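PDB 4YMU: ABC-type amino acid transport system, permease component from Caldanaerobacter subterraneus subsp. tengcongensis MB4, which probably carries amino acids such as arginine across the cell membrane, as the membrane-spanning permease subunit of a binding-protein-dependent ABC transporter. Local coordinates for residues C[196-199]-C[200-204]. Sequence-based numbering, arbitrary orientation.
Sequences YFVM and TLTFS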
ATOM      1  N   TYR C 196      23.031   1.425 -23.624  1.00 94.05           N
ATOM      2  CA  TYR C 196      21.794   0.910 -23.032  1.00 87.94           C
ATOM      3  C   TYR C 196      21.543   1.579 -21.690  1.00 87.72           C
ATOM      4  O   TYR C 196      20.423   1.961 -21.387  1.00 92.82           O
ATOM      5  CB  TYR C 196      21.842  -0.617 -22.846  1.00 81.36           C
ATOM      6  CG  TYR C 196      21.391  -1.415 -24.060  1.00 82.37           C
ATOM      7  CD1 TYR C 196      20.068  -1.388 -24.476  1.00 73.58           C
ATOM      8  CD2 TYR C 196      22.295  -2.195 -24.788  1.00 83.04           C
ATOM      9  CE1 TYR C 196      19.649  -2.113 -25.586  1.00 90.31           C
ATOM     10  CE2 TYR C 196      21.888  -2.929 -25.908  1.00 93.41           C
ATOM     11  CZ  TYR C 196      20.566  -2.882 -26.307  1.00 94.29           C
ATOM     12  OH  TYR C 196      20.152  -3.603 -27.416  1.00 79.64           O
ATOM     13  N   PHE C 197      22.603   1.734 -20.911  1.00 85.26           N
ATOM     14  CA  PHE C 197      22.525   2.322 -19.593  1.00 97.15           C
ATOM     15  C   PHE C 197      22.064   3.767 -19.677  1.00 97.98           C
ATOM     16  O   PHE C 197      21.124   4.171 -18.983  1.00 84.09           O
ATOM     17  CB  PHE C 197      23.872   2.261 -18.897  1.00 99.62           C
ATOM     18  CG  PHE C 197      23.831   2.766 -17.488  1.00114.32           C
ATOM     19  CD1 PHE C 197      23.237   2.012 -16.485  1.00116.29           C
ATOM     20  CD2 PHE C 197      24.354   4.009 -17.166  1.00114.88           C
ATOM     21  CE1 PHE C 197      23.192   2.477 -15.181  1.00110.88           C
ATOM     22  CE2 PHE C 197      24.309   4.480 -15.862  1.00106.55           C
ATOM     23  CZ  PHE C 197      23.728   3.712 -14.870  1.00106.00           C
ATOM     24  N   VAL C 198      22.738   4.545 -20.516  1.00 96.03           N
ATOM     25  CA  VAL C 198      22.387   5.948 -20.687  1.00 94.28           C
ATOM     26  C   VAL C 198      20.943   6.110 -21.179  1.00 94.13           C
ATOM     27  O   VAL C 198      20.226   7.013 -20.739  1.00100.24           O
ATOM     28  CB  VAL C 198      23.416   6.688 -21.569  1.00 90.07           C
ATOM     29  CG1 VAL C 198      22.788   7.868 -22.274  1.00 89.38           C
ATOM     30  CG2 VAL C 198      24.606   7.120 -20.709  1.00 78.29           C
ATOM     31  N   MET C 199      20.509   5.218 -22.062  1.00 91.99           N
ATOM     32  CA  MET C 199      19.119   5.235 -22.516  1.00 94.61           C
ATOM     33  C   MET C 199      18.156   4.980 -21.352  1.00101.27           C
ATOM     34  O   MET C 199      17.131   5.668 -21.199  1.00103.29           O
ATOM     35  CB  MET C 199      18.896   4.183 -23.594  1.00 96.30           C
ATOM     36  CG  MET C 199      18.432   4.745 -24.914  1.00102.75           C
ATOM     37  SD  MET C 199      18.024   3.389 -26.020  1.00127.14           S
ATOM     38  CE  MET C 199      19.383   2.269 -25.647  1.00 77.05           C
ATOM     39  N   THR C 200      18.490   3.969 -20.553  1.00 89.84           N
ATOM     40  CA  THR C 200      17.687   3.586 -19.412  1.00 91.73           C
ATOM     41  C   THR C 200      17.525   4.773 -18.460  1.00101.52           C
ATOM     42  O   THR C 200      16.406   5.132 -18.103  1.00108.54           O
ATOM     43  CB  THR C 200      18.325   2.394 -18.672  1.00 90.79           C
ATOM     44  OG1 THR C 200      17.954   1.176 -19.323  1.00 87.31           O
ATOM     45  CG2 THR C 200      17.873   2.351 -17.199  1.00101.45           C
ATOM     46  N   LEU C 201      18.646   5.391 -18.087  1.00 99.53           N
ATOM     47  CA  LEU C 201      18.658   6.569 -17.224  1.00 96.98           C
ATOM     48  C   LEU C 201      17.817   7.699 -17.796  1.00106.24           C
ATOM     49  O   LEU C 201      16.988   8.283 -17.092  1.00115.58           O
ATOM     50  CB  LEU C 201      20.079   7.079 -17.013  1.00 96.64           C
ATOM     51  CG  LEU C 201      20.995   6.357 -16.028  1.00101.94           C
ATOM     52  CD1 LEU C 201      22.210   7.219 -15.799  1.00105.27           C
ATOM     53  CD2 LEU C 201      20.304   6.047 -14.713  1.00 98.95           C
ATOM     54  N   THR C 202      18.065   8.040 -19.057  1.00103.56           N
ATOM     55  CA  THR C 202      17.333   9.125 -19.701  1.00106.33           C
ATOM     56  C   THR C 202      15.822   8.924 -19.582  1.00109.74           C
ATOM     57  O   THR C 202      15.107   9.769 -19.016  1.00119.70           O
ATOM     58  CB  THR C 202      17.715   9.254 -21.188  1.00104.33           C
ATOM     59  OG1 THR C 202      19.115   9.531 -21.300  1.00111.57           O
ATOM     60  CG2 THR C 202      16.926  10.364 -21.855  1.00 97.68           C
ATOM     61  N   PHE C 203      15.343   7.790 -20.087  1.00105.03           N
ATOM     62  CA  PHE C 203      13.906   7.529 -20.091  1.00 99.97           C
ATOM     63  C   PHE C 203      13.312   7.371 -18.685  1.00104.95           C
ATOM     64  O   PHE C 203      12.141   7.680 -18.470  1.00109.03           O
ATOM     65  CB  PHE C 203      13.564   6.319 -20.954  1.00 93.15           C
ATOM     66  CG  PHE C 203      13.674   6.573 -22.434  1.00 98.87           C
ATOM     67  CD1 PHE C 203      12.959   7.600 -23.035  1.00 97.23           C
ATOM     68  CD2 PHE C 203      14.455   5.745 -23.242  1.00103.46           C
ATOM     69  CE1 PHE C 203      13.043   7.821 -24.418  1.00100.30           C
ATOM     70  CE2 PHE C 203      14.540   5.955 -24.625  1.00 99.76           C
ATOM     71  CZ  PHE C 203      13.832   6.993 -25.214  1.00 96.61           C
ATOM     72  N   SER C 204      14.114   6.889 -17.739  1.00 97.60           N
ATOM     73  CA  SER C 204      13.671   6.744 -16.358  1.00 98.46           C
ATOM     74  C   SER C 204      13.434   8.106 -15.724  1.00107.01           C
ATOM     75  O   SER C 204      12.416   8.336 -15.047  1.00108.68           O
ATOM     76  CB  SER C 204      14.719   5.989 -15.551  1.00100.58           C
ATOM     77  OG  SER C 204      14.536   4.590 -15.656  1.00106.09           O
TER
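Leu-201 lies over one face of the Phe-197 ring: its CG sits 4.2 Å from the ring centroid and 26° off the ring normal, a CH-pi contact one helical turn apart. The nearest approach is by the methyl, Leu-201 CD1 to Phe-197 CE2 at 3.5 Å, so the leucine branch meets the outer part of the ring. CG of Phe-197 is anti to the backbone N (chi1 -176°) and beside the carbonyl carbon, which brings the ring to the leucine branch that leans back from the next turn. On another side, Met-199 and Phe-203 run alongside each other and point the same way, touching lightly through Met-199 CG and Phe-203 CE2 at 4.1 Å.

The polar part of the contact centres on Val-198 O, which accepts two bonds from a single residue. Thr-202 OG1 donates to Val-198 O at 2.8 Å, and Thr-202 N reaches the same oxygen at 2.9 Å from the other face of the carbonyl plane. The hydroxyl gets there because OG1 is anti to the carbonyl carbon of Thr-202 (chi1 -60°), which turns it back toward the preceding turn. Regular i to i+4 bonds frame this pair, among them the almost straight Phe-203 N to Met-199 O (3.0 Å).

Farther out, Met-199 and Phe-203 pack on Leu-157 of helix 129-160, and the Phe-203 ring meets Phe-153 edge-to-face. Phe-197 and Leu-201 instead pack on Glu-60 of the second subunit, and Thr-200 OG1 is hydrogen-bonded to Gly-64 O of that subunit. The arrangement is that of a regular alpha-helix with a threonine hydroxyl bonded back to the i-4 carbonyl, here within the predicted transmembrane helix that packs on helix 129-160 on one side and on the second subunit on another.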